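Local coordinates for putative c-1-tetrahydrofolate synthase, cytoplasmic (Leishmania major, PDB 4A26), which probably catalyses the NADP-dependent oxidation of N5,N10-methylenetetrahydrofolate and the hydrolysis of the resulting methenyl form to 10-formyltetrahydrofolate, at residues Val154-Cys159 against Ala183-Glu188; Lys122-Leu127 against Glu287-Ala292; Ser42-Val45 against Ser51-Tyr54; Ala27-Leu32 against Ala292-Leu297; Val132-Tyr137 against Glu141-Pro146. All blocks are in the same frame, centred on the assembly; numbering follows the deposited sequence.

Contact 1: residues Val154-Cys159 against Ala183-Glu188; sequences VLLKRC and ALLMKE
The carboxylate of Glu188 receives the ammonium group of Lys157 over one of its faces. Lys157 NZ stands 2.6 Å from Glu188 OE2, 79° out of the carboxylate plane, in a hydrogen-bonded salt bridge. OE2 is the nearer oxygen; Glu188 OE1 lies 3.4 Å from Lys157 NZ. The two chains come from opposite directions. Lys157 stays nearly extended through chi3 and turns only at its last torsion (chi4 76°), which swings NZ onto the acid, while Glu188 bends at chi2. Glu188 is the first residue of its segment to leave the helical conformation. Deeper, and separate from the ion pair, is a small apolar contact: Leu156 CD1 meets Leu185 CD2 at 3.9 Å, the two side chains crossing at about a right angle. Leucines suit this buried level, and the long charged chains suit the more exposed one. Met163 touches Lys157, Leu185 and Glu188, bridging both layers. The contact thus joins helix 147-159 to the end of helix 178-187, which forms the crossover between the neighbouring parallel strands 167-171 and 191-195 of the Rossmann-type sheet. Val154 and Leu155 of the first helix pack against helices 11-32 and 279-297.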
# COMPACT_ATOMS: atom_id res chain seq x y z
N VAL A 154 15.48 7.69 5.56
CA VAL A 154 16.38 8.84 5.67
C VAL A 154 17.70 8.48 6.37
O VAL A 154 18.76 8.95 5.99
CB VAL A 154 15.70 10.04 6.38
CG1 VAL A 154 16.71 11.14 6.68
CG2 VAL A 154 14.56 10.58 5.53
N LEU A 155 17.61 7.62 7.38
CA LEU A 155 18.81 7.01 7.98
C LEU A 155 19.74 6.43 6.93
O LEU A 155 20.95 6.64 6.99
CB LEU A 155 18.41 5.91 8.98
CG LEU A 155 18.48 6.23 10.47
CD1 LEU A 155 18.22 7.70 10.77
CD2 LEU A 155 17.49 5.34 11.23
N LEU A 156 19.17 5.71 5.96
CA LEU A 156 19.96 5.09 4.89
C LEU A 156 20.54 6.14 3.94
O LEU A 156 21.75 6.21 3.76
CB LEU A 156 19.10 4.10 4.10
CG LEU A 156 18.57 2.89 4.88
CD1 LEU A 156 17.49 2.18 4.08
CD2 LEU A 156 19.69 1.93 5.23
N LYS A 157 19.66 6.95 3.35
CA LYS A 157 20.07 8.02 2.43
C LYS A 157 21.21 8.86 3.00
O LYS A 157 22.18 9.17 2.30
CB LYS A 157 18.90 8.96 2.13
CG LYS A 157 17.86 8.40 1.17
CD LYS A 157 16.88 9.49 0.74
CE LYS A 157 16.08 9.10 -0.48
NZ LYS A 157 15.00 8.14 -0.14
N ARG A 158 21.08 9.22 4.27
CA ARG A 158 22.03 10.10 4.93
C ARG A 158 23.33 9.41 5.34
O ARG A 158 24.31 10.09 5.64
CB ARG A 158 21.39 10.77 6.15
CG ARG A 158 20.52 11.96 5.75
CD ARG A 158 19.93 12.64 6.96
NE ARG A 158 19.71 14.06 6.72
CZ ARG A 158 20.60 15.02 6.95
NH1 ARG A 158 21.81 14.74 7.44
NH2 ARG A 158 20.29 16.28 6.69
N CYS A 159 23.34 8.09 5.34
CA CYS A 159 24.58 7.32 5.52
C CYS A 159 25.20 6.92 4.19
O CYS A 159 26.23 6.25 4.15
CB CYS A 159 24.32 6.08 6.38
SG CYS A 159 24.06 6.45 8.12
N ALA A 183 7.23 -0.57 1.40
CA ALA A 183 6.83 0.12 0.17
C ALA A 183 7.75 1.29 -0.15
O ALA A 183 7.97 1.60 -1.32
CB ALA A 183 5.40 0.60 0.27
N LEU A 184 8.28 1.94 0.88
CA LEU A 184 9.21 3.05 0.67
C LEU A 184 10.51 2.55 0.05
O LEU A 184 11.06 3.19 -0.84
CB LEU A 184 9.48 3.79 1.99
CG LEU A 184 8.30 4.55 2.61
CD1 LEU A 184 8.60 4.98 4.05
CD2 LEU A 184 7.90 5.76 1.76
N LEU A 185 10.98 1.39 0.51
CA LEU A 185 12.16 0.75 -0.07
C LEU A 185 11.95 0.30 -1.52
O LEU A 185 12.86 0.40 -2.34
CB LEU A 185 12.61 -0.44 0.79
CG LEU A 185 13.24 -0.12 2.14
CD1 LEU A 185 13.61 -1.40 2.87
CD2 LEU A 185 14.47 0.77 1.98
N MET A 186 10.76 -0.22 -1.83
CA MET A 186 10.43 -0.60 -3.21
C MET A 186 10.31 0.63 -4.09
O MET A 186 10.73 0.62 -5.24
CB MET A 186 9.12 -1.39 -3.28
CG MET A 186 8.66 -1.69 -4.71
SD MET A 186 7.42 -2.99 -4.84
CE MET A 186 6.08 -2.27 -3.89
N LYS A 187 9.74 1.69 -3.53
CA LYS A 187 9.65 2.99 -4.19
C LYS A 187 11.06 3.52 -4.49
O LYS A 187 11.27 4.24 -5.47
CB LYS A 187 8.87 3.95 -3.31
CG LYS A 187 8.66 5.35 -3.86
CD LYS A 187 8.11 6.27 -2.76
CE LYS A 187 7.54 7.54 -3.34
NZ LYS A 187 8.49 8.23 -4.28
N GLU A 188 12.02 3.16 -3.63
CA GLU A 188 13.42 3.51 -3.84
C GLU A 188 14.15 2.47 -4.72
O GLU A 188 15.36 2.55 -4.91
CB GLU A 188 14.12 3.67 -2.48
CG GLU A 188 14.81 5.02 -2.31
CD GLU A 188 13.83 6.17 -2.09
OE1 GLU A 188 12.74 5.95 -1.55
OE2 GLU A 188 14.18 7.31 -2.45

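Contact 2: residues Lys122-Leu127 against Glu287-Ala292; sequences KDADAL and ENTLEA
Asn288 reaches from its helix to the backbone of Ala124, and its side chain can be followed outward atom by atom. CB leaves toward the loop and passes 3.9 Å from Ala124 O. With CG beside the backbone N (chi1 -87°), the amide is directed at the same oxygen. ND2 then closes the contact, 3.0 Å from Ala124 O, in a nearly straight bond with an N-H...O angle of 171°. The oxygen lies in the plane of the asparagine amide, whereas seen from the peptide the donor is tilted 21° from the carbonyl plane. ND2 also donates to Thr145 O, so asparagine suits this buried place: one amide nitrogen serves two main-chain carbonyls that would otherwise be costly to bury. Ala124 occupies the second position of a type I turn running from Asp123 to Ala126, and its small methyl lets the turn come close to the helix, with CB 4.4 Å from Thr289 OG1. That hydroxyl bonds back to Leu285 O within its own helix. Ala124 also touches Ile100 of strand 98-101, and Asp125 touches Cys147 of helix 147-159, so the loop following helix 111-116 meets the catalytic-domain sheet as well as helices 147-159 and 279-297.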
# COMPACT_ATOMS: atom_id res chain seq x y z
N LYS A 122 -3.91 17.38 6.59
CA LYS A 122 -3.36 17.70 7.91
C LYS A 122 -2.99 16.45 8.72
O LYS A 122 -2.68 16.54 9.91
CB LYS A 122 -4.34 18.57 8.70
CG LYS A 122 -4.66 19.90 8.05
CD LYS A 122 -5.43 20.81 8.98
CE LYS A 122 -5.61 22.20 8.38
NZ LYS A 122 -6.21 23.16 9.34
N ASP A 123 -3.02 15.29 8.06
CA ASP A 123 -2.79 14.00 8.72
C ASP A 123 -1.29 13.75 8.91
O ASP A 123 -0.68 12.95 8.21
CB ASP A 123 -3.43 12.90 7.87
CG ASP A 123 -3.21 11.50 8.43
OD1 ASP A 123 -3.01 11.35 9.65
OD2 ASP A 123 -3.25 10.54 7.64
N ALA A 124 -0.71 14.43 9.90
CA ALA A 124 0.74 14.42 10.12
C ALA A 124 1.36 13.03 10.37
O ALA A 124 2.52 12.80 10.03
CB ALA A 124 1.11 15.37 11.26
N ASP A 125 0.59 12.13 10.97
CA ASP A 125 1.07 10.75 11.21
C ASP A 125 0.82 9.82 10.01
O ASP A 125 1.38 8.72 9.96
CB ASP A 125 0.45 10.16 12.49
CG ASP A 125 1.33 10.35 13.72
OD1 ASP A 125 2.57 10.27 13.59
OD2 ASP A 125 0.77 10.57 14.83
N ALA A 126 0.01 10.26 9.06
CA ALA A 126 -0.31 9.47 7.87
C ALA A 126 -1.08 8.19 8.23
O ALA A 126 -0.77 7.11 7.71
CB ALA A 126 0.96 9.12 7.11
N LEU A 127 -2.07 8.34 9.11
CA LEU A 127 -2.86 7.22 9.60
C LEU A 127 -4.15 6.97 8.79
O LEU A 127 -4.77 5.92 8.92
CB LEU A 127 -3.22 7.44 11.08
CG LEU A 127 -2.05 7.32 12.05
CD1 LEU A 127 -2.33 8.05 13.35
CD2 LEU A 127 -1.72 5.85 12.31
N GLU A 287 9.17 17.42 10.00
CA GLU A 287 9.37 17.59 8.56
C GLU A 287 8.06 17.43 7.80
O GLU A 287 7.74 18.24 6.92
CB GLU A 287 10.41 16.60 8.03
CG GLU A 287 10.82 16.88 6.59
CD GLU A 287 12.31 16.83 6.38
OE1 GLU A 287 12.92 15.76 6.62
OE2 GLU A 287 12.89 17.87 5.96
N ASN A 288 7.31 16.39 8.15
CA ASN A 288 5.95 16.21 7.65
C ASN A 288 5.14 17.49 7.84
O ASN A 288 4.46 17.94 6.92
CB ASN A 288 5.27 15.04 8.37
CG ASN A 288 5.54 13.68 7.69
OD1 ASN A 288 6.46 13.55 6.88
ND2 ASN A 288 4.75 12.68 8.05
N THR A 289 5.23 18.09 9.03
CA THR A 289 4.48 19.30 9.36
C THR A 289 4.98 20.53 8.62
O THR A 289 4.21 21.46 8.37
CB THR A 289 4.52 19.59 10.86
OG1 THR A 289 4.24 18.39 11.60
CG2 THR A 289 3.50 20.66 11.23
N LEU A 290 6.27 20.56 8.28
CA LEU A 290 6.81 21.64 7.46
C LEU A 290 6.20 21.57 6.06
O LEU A 290 5.66 22.55 5.57
CB LEU A 290 8.34 21.57 7.37
CG LEU A 290 9.12 22.87 7.09
CD1 LEU A 290 10.53 22.54 6.62
CD2 LEU A 290 8.43 23.74 6.07
N GLU A 291 6.29 20.39 5.44
CA GLU A 291 5.73 20.16 4.11
C GLU A 291 4.26 20.56 4.01
O GLU A 291 3.83 21.10 2.99
CB GLU A 291 5.89 18.69 3.69
CG GLU A 291 7.24 18.36 3.06
CD GLU A 291 7.42 16.87 2.75
OE1 GLU A 291 6.40 16.17 2.49
OE2 GLU A 291 8.59 16.40 2.78
N ALA A 292 3.50 20.30 5.08
CA ALA A 292 2.10 20.71 5.14
C ALA A 292 1.97 22.23 5.10
O ALA A 292 1.16 22.77 4.36
CB ALA A 292 1.44 20.17 6.40

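Contact 3: residues Ser42-Val45 against Ser51-Tyr54; sequences SIIV and SKKY
Ser51 is the first residue of its segment to meet Ile44, and it does so through carbon: Ser51 CB lies 3.4 Å from Ile44 CD1 and 4.0 Å from Ile44 CG1. The isoleucine can reach so far because its longer branch is fully extended, with CG1 anti to the backbone N (chi1 -173°) and chi2 also anti, projecting CD1 from the strand like a short rod. A serine suits the facing site, since its small side chain lets the helix approach a beta-branched neighbour. The helix and strand are consecutive elements of a beta-alpha-beta unit, strand 39-45, helix 49-64 and strand 68-74, in which strand 39-45 is the middle one of a three-stranded parallel sheet in the catalytic domain. At Lys52 the same methyl is met again, now by backbone and side chain together: Ile44 CD1 is 3.6 Å from Lys52 N and 3.9 Å from Lys52 CG. The lysine thus lays the aliphatic start of its chain against Ile44, and beyond CG, with a bend at chi3, carries its ammonium group away from the strand. Farther along, the helix turns away from Ile44, and Tyr54, like Ser51, touches Gln102 in the loop beyond strand 98-101.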
# COMPACT_ATOMS: atom_id res chain seq x y z
N SER A 42 -2.02 18.73 18.57
CA SER A 42 -2.26 17.40 19.11
C SER A 42 -3.54 17.38 19.92
O SER A 42 -3.94 18.40 20.50
CB SER A 42 -1.08 16.93 19.97
OG SER A 42 -0.87 17.81 21.06
N ILE A 43 -4.20 16.23 19.95
CA ILE A 43 -5.34 16.00 20.83
C ILE A 43 -5.02 14.82 21.73
O ILE A 43 -4.65 13.75 21.26
CB ILE A 43 -6.63 15.73 20.03
CG1 ILE A 43 -6.99 16.93 19.16
CG2 ILE A 43 -7.78 15.45 20.98
CD1 ILE A 43 -8.17 16.70 18.24
N ILE A 44 -5.12 15.04 23.04
CA ILE A 44 -4.96 13.98 24.02
C ILE A 44 -6.23 13.95 24.87
O ILE A 44 -6.77 14.99 25.24
CB ILE A 44 -3.71 14.18 24.91
CG1 ILE A 44 -3.47 12.96 25.80
CG2 ILE A 44 -3.83 15.44 25.76
CD1 ILE A 44 -2.27 13.10 26.72
N VAL A 45 -6.71 12.73 25.15
CA VAL A 45 -7.94 12.53 25.90
C VAL A 45 -7.62 11.78 27.19
O VAL A 45 -6.91 10.77 27.18
CB VAL A 45 -8.97 11.74 25.07
CG1 VAL A 45 -10.21 11.42 25.90
CG2 VAL A 45 -9.33 12.51 23.82
N SER A 51 1.04 9.19 27.64
CA SER A 51 0.60 10.05 26.54
C SER A 51 1.00 11.51 26.74
O SER A 51 1.35 12.19 25.78
CB SER A 51 -0.92 9.96 26.37
OG SER A 51 -1.33 8.66 25.97
N LYS A 52 0.94 11.98 27.98
CA LYS A 52 1.32 13.37 28.30
C LYS A 52 2.81 13.62 28.07
O LYS A 52 3.20 14.66 27.54
CB LYS A 52 0.95 13.74 29.74
CG LYS A 52 -0.38 14.48 29.87
CD LYS A 52 -0.49 15.24 31.19
CE LYS A 52 -0.84 14.32 32.36
NZ LYS A 52 -0.49 14.93 33.68
N LYS A 53 3.64 12.66 28.48
CA LYS A 53 5.08 12.73 28.29
C LYS A 53 5.45 12.74 26.81
O LYS A 53 6.26 13.56 26.38
CB LYS A 53 5.77 11.56 29.00
CG LYS A 53 7.29 11.60 28.96
N TYR A 54 4.86 11.83 26.03
CA TYR A 54 5.14 11.76 24.59
C TYR A 54 4.82 13.08 23.92
O TYR A 54 5.57 13.56 23.07
CB TYR A 54 4.33 10.65 23.89
CG TYR A 54 4.53 9.24 24.41
CD1 TYR A 54 5.80 8.74 24.69
CD2 TYR A 54 3.44 8.39 24.59
CE1 TYR A 54 5.98 7.44 25.16
CE2 TYR A 54 3.60 7.09 25.06
CZ TYR A 54 4.87 6.62 25.34
OH TYR A 54 5.04 5.33 25.80

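Contact 4: residues Ala27-Leu32 against Ala292-Leu297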
# COMPACT_ATOMS: atom_id res chain seq x y z
N ALA A 27 12.73 29.43 9.62
CA ALA A 27 13.18 30.82 9.77
C ALA A 27 13.23 31.54 8.43
O ALA A 27 13.01 32.75 8.36
CB ALA A 27 14.54 30.87 10.45
N ALA A 28 13.54 30.80 7.37
CA ALA A 28 13.59 31.37 6.02
C ALA A 28 12.19 31.70 5.51
O ALA A 28 11.98 32.74 4.88
CB ALA A 28 14.28 30.40 5.06
N LEU A 29 11.22 30.82 5.79
CA LEU A 29 9.84 31.03 5.37
C LEU A 29 9.15 32.17 6.13
O LEU A 29 8.25 32.81 5.61
CB LEU A 29 9.02 29.74 5.52
CG LEU A 29 9.42 28.57 4.62
CD1 LEU A 29 8.69 27.30 5.04
CD2 LEU A 29 9.16 28.87 3.15
N ARG A 30 9.58 32.41 7.37
CA ARG A 30 9.06 33.52 8.16
C ARG A 30 9.27 34.87 7.47
O ARG A 30 8.34 35.67 7.36
CB ARG A 30 9.72 33.57 9.53
CG ARG A 30 9.11 32.66 10.56
CD ARG A 30 9.93 32.71 11.84
NE ARG A 30 10.09 34.09 12.32
CZ ARG A 30 9.67 34.55 13.49
NH1 ARG A 30 9.07 33.76 14.38
NH2 ARG A 30 9.87 35.83 13.79
N GLU A 31 10.50 35.11 7.01
CA GLU A 31 10.83 36.35 6.31
C GLU A 31 9.95 36.52 5.07
O GLU A 31 9.34 37.56 4.87
CB GLU A 31 12.31 36.37 5.89
CG GLU A 31 13.31 36.36 7.05
CD GLU A 31 13.35 37.68 7.80
OE1 GLU A 31 14.00 38.63 7.29
OE2 GLU A 31 12.76 37.77 8.90
N LEU A 32 9.88 35.46 4.26
CA LEU A 32 9.16 35.49 2.99
C LEU A 32 7.64 35.56 3.10
O LEU A 32 6.98 35.98 2.15
CB LEU A 32 9.54 34.27 2.15
CG LEU A 32 11.02 34.11 1.76
CD1 LEU A 32 11.21 32.83 0.96
CD2 LEU A 32 11.50 35.31 0.96
N ALA A 292 3.50 20.30 5.08
CA ALA A 292 2.10 20.71 5.14
C ALA A 292 1.97 22.23 5.10
O ALA A 292 1.16 22.77 4.36
CB ALA A 292 1.44 20.17 6.40
N PHE A 293 2.77 22.91 5.92
CA PHE A 293 2.82 24.37 5.96
C PHE A 293 3.36 24.93 4.64
O PHE A 293 2.90 25.96 4.16
CB PHE A 293 3.68 24.83 7.14
CG PHE A 293 3.97 26.31 7.16
CD1 PHE A 293 2.95 27.22 7.35
CD2 PHE A 293 5.26 26.78 7.02
CE1 PHE A 293 3.21 28.58 7.39
CE2 PHE A 293 5.53 28.14 7.06
CZ PHE A 293 4.50 29.04 7.25
N LYS A 294 4.33 24.23 4.07
CA LYS A 294 4.90 24.61 2.78
C LYS A 294 3.84 24.41 1.69
O LYS A 294 3.69 25.25 0.80
CB LYS A 294 6.15 23.77 2.49
CG LYS A 294 7.24 24.47 1.69
CD LYS A 294 8.64 24.04 2.13
CE LYS A 294 8.96 22.58 1.80
NZ LYS A 294 9.16 22.37 0.34
N ALA A 295 3.09 23.32 1.78
CA ALA A 295 2.00 23.02 0.85
C ALA A 295 0.86 24.03 0.96
O ALA A 295 0.37 24.52 -0.05
CB ALA A 295 1.48 21.61 1.08
N ALA A 296 0.45 24.33 2.19
CA ALA A 296 -0.70 25.21 2.45
C ALA A 296 -0.48 26.64 1.98
O ALA A 296 -1.45 27.34 1.66
CB ALA A 296 -1.05 25.19 3.93
N LEU A 297 0.77 27.09 1.96
CA LEU A 297 1.11 28.42 1.44
C LEU A 297 1.13 28.45 -0.09
O LEU A 297 0.83 29.48 -0.69
CB LEU A 297 2.48 28.86 1.96
CG LEU A 297 2.54 29.17 3.46
CD1 LEU A 297 3.99 29.25 3.92
CD2 LEU A 297 1.79 30.45 3.77
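Leu29 and Phe293 make the main contact here, lying alongside each other and pointing opposite ways between helices 11-32 and 279-297. The leucine holds a common helical conformation, with CG beside the backbone N (chi1 -65°) and chi2 near anti. This carries CD1 to the ring, 3.8 Å from Phe293 CE2, while Leu29 CB passes 4.1 Å from the same carbon. Phe293 instead sets its ring anti to the backbone N (chi1 172°), a torsion that points it at helix 11-32, where CE2 and CD2 meet Leu29 CD1. One of its faces is covered from within its own helix by Leu297 CD1, 3.4 Å from the ring plane and nearer the perimeter than the middle. His97 adds an edge-to-face ring contact from elsewhere in the chain. Lys294 brings further apolar surface, its CD lying 4.4 Å from Leu29 CD1. Bends at chi3 (67°) and chi4 turn the charged end to Ser300, whose carbonyl oxygen NZ binds. Long side chains suit helices whose closest alpha carbons remain 8.5 Å apart. This is apolar helix-helix packing, nondirectional and dependent on burial and shape, that brings the C-terminal helix 279-297 back onto helix 11-32 of the N-terminal, catalytic-family region.

Contact 5: residues Val132-Tyr137 against Glu141-Pro146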
# COMPACT_ATOMS: atom_id res chain seq x y z
N VAL A 132 -2.34 6.24 3.25
CA VAL A 132 -1.77 4.91 3.08
C VAL A 132 -1.89 4.45 1.63
O VAL A 132 -0.98 3.82 1.09
CB VAL A 132 -2.46 3.87 4.00
CG1 VAL A 132 -1.80 2.50 3.86
CG2 VAL A 132 -2.42 4.32 5.46
N GLY A 133 -3.01 4.78 1.00
CA GLY A 133 -3.21 4.48 -0.41
C GLY A 133 -2.16 5.14 -1.28
O GLY A 133 -1.43 4.47 -2.00
N LEU A 134 -2.08 6.47 -1.18
CA LEU A 134 -1.10 7.25 -1.94
C LEU A 134 0.34 6.79 -1.70
O LEU A 134 1.18 6.84 -2.60
CB LEU A 134 -1.25 8.74 -1.60
CG LEU A 134 -2.54 9.40 -2.08
CD1 LEU A 134 -2.75 10.74 -1.41
CD2 LEU A 134 -2.52 9.55 -3.60
N LEU A 135 0.63 6.32 -0.49
CA LEU A 135 1.94 5.78 -0.16
C LEU A 135 2.24 4.51 -0.97
O LEU A 135 3.37 4.30 -1.40
CB LEU A 135 2.03 5.50 1.35
CG LEU A 135 3.34 4.99 1.98
CD1 LEU A 135 3.47 3.48 1.86
CD2 LEU A 135 4.57 5.69 1.39
N HIS A 136 1.22 3.68 -1.19
CA HIS A 136 1.37 2.44 -1.97
C HIS A 136 1.11 2.65 -3.47
O HIS A 136 1.46 1.79 -4.28
CB HIS A 136 0.43 1.36 -1.44
CG HIS A 136 0.86 0.77 -0.14
ND1 HIS A 136 0.33 1.17 1.07
CD2 HIS A 136 1.76 -0.20 0.15
CE1 HIS A 136 0.89 0.48 2.04
NE2 HIS A 136 1.77 -0.36 1.51
N TYR A 137 0.50 3.77 -3.83
CA TYR A 137 0.11 4.05 -5.21
C TYR A 137 1.34 4.36 -6.07
O TYR A 137 1.90 5.46 -6.00
CB TYR A 137 -0.88 5.23 -5.25
CG TYR A 137 -2.00 5.10 -6.25
CD1 TYR A 137 -3.08 4.26 -6.01
CD2 TYR A 137 -2.00 5.84 -7.44
CE1 TYR A 137 -4.13 4.15 -6.91
CE2 TYR A 137 -3.04 5.73 -8.35
CZ TYR A 137 -4.10 4.88 -8.08
OH TYR A 137 -5.14 4.77 -8.98
N GLU A 141 2.66 10.54 -5.00
CA GLU A 141 3.34 10.81 -3.74
C GLU A 141 2.34 11.33 -2.71
O GLU A 141 1.57 12.25 -3.00
CB GLU A 141 4.47 11.83 -3.94
CG GLU A 141 5.83 11.18 -4.18
CD GLU A 141 5.86 10.33 -5.45
OE1 GLU A 141 5.42 10.83 -6.51
OE2 GLU A 141 6.31 9.17 -5.38
N PRO A 142 2.35 10.75 -1.50
CA PRO A 142 1.46 11.22 -0.45
C PRO A 142 1.98 12.51 0.18
O PRO A 142 3.20 12.73 0.18
CB PRO A 142 1.49 10.08 0.56
CG PRO A 142 2.83 9.49 0.41
CD PRO A 142 3.19 9.63 -1.04
N PRO A 143 1.08 13.35 0.72
CA PRO A 143 1.53 14.54 1.44
C PRO A 143 2.35 14.19 2.68
O PRO A 143 3.27 14.92 3.03
CB PRO A 143 0.21 15.22 1.85
CG PRO A 143 -0.79 14.13 1.86
CD PRO A 143 -0.38 13.19 0.76
N PHE A 144 2.01 13.07 3.33
CA PHE A 144 2.72 12.59 4.50
C PHE A 144 3.05 11.11 4.38
O PHE A 144 2.21 10.31 3.96
CB PHE A 144 1.87 12.79 5.75
CG PHE A 144 1.33 14.18 5.91
CD1 PHE A 144 2.13 15.19 6.41
CD2 PHE A 144 0.02 14.47 5.56
CE1 PHE A 144 1.64 16.48 6.55
CE2 PHE A 144 -0.48 15.74 5.71
CZ PHE A 144 0.33 16.75 6.20
N THR A 145 4.27 10.75 4.77
CA THR A 145 4.65 9.35 4.95
C THR A 145 4.71 9.08 6.45
O THR A 145 4.98 10.01 7.22
CB THR A 145 6.03 9.04 4.32
OG1 THR A 145 6.90 10.18 4.47
CG2 THR A 145 5.88 8.73 2.85
N PRO A 146 4.44 7.83 6.88
CA PRO A 146 4.52 7.51 8.31
C PRO A 146 5.91 7.81 8.86
O PRO A 146 6.91 7.40 8.28
CB PRO A 146 4.23 6.01 8.35
CG PRO A 146 3.42 5.76 7.16
CD PRO A 146 3.93 6.69 6.11
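Pro142 turns its ring into the hollow between Leu134 and Leu135 on the last turn of helix 129-136. Pro142 CB rests 3.7 Å from Leu134 CB, Pro142 CG settles 3.9 Å from Leu135 CA, and Pro142 CD lies near the carbonyl of Leu134. The compact ring fits close to the helix backbone, where the closest alpha carbons, those of Leu134 and Pro142, are 5.0 Å apart. Pro143 makes the next bump: its CD meets Leu134 CD1 at 4.0 Å, the two side chains crossing at about a right angle. Two consecutive prolines suit this irregular return, being apolar, conformationally restricted and without amide hydrogens. On the other flank Leu135 CD2 touches Thr145 CG2 at 3.6 Å. With the threonine chi1 at 36°, CG2 stands anti to the carbonyl carbon, and it is this methyl that faces Leu135. The other methyl of Leu135, CD1, sits over the centre of the His136 ring, 3.9 Å above it. That ring is fixed in rotation by ND1, which donates to Val132 O at 3.0 Å; the backbone N of His136 reaches the same oxygen from the opposite face of the Val132 carbonyl plane. Leu135 also packs on Ala183 and Leu184 of helix 178-187. The chain here forms an irregular loop joining two helices, doubling back along helix 129-136 and ending with Pro146 as N-cap of helix 147-159. It borders the dimer interface, where His136 stacks on His136 of the second subunit and Leu134 packs on that subunit's Pro129.

How the contacts relate
Contact 5 is the meeting point of most of the others. It touches contact 1 through a salt bridge from Lys187 NZ to Glu141 OE2 (2.6 Å), contact 4 where Phe144 CZ packs 3.6 Å from Ala292 CB, and contact 2, about 11 Å away between centres, where Phe144 packs against Asn288. Contacts 2 and 4 share Ala292 and join where Leu290 CD2 meets Leu29 CD1 at 3.7 Å; both tie the C-terminal helix 279-297 to the N-terminal part. Contact 3 stands apart in the catalytic domain, its centre about 30 Å from that of contact 1. In relatives, folate and cofactor bind in the cleft between the two lobes; none of the five contacts is known here to line it.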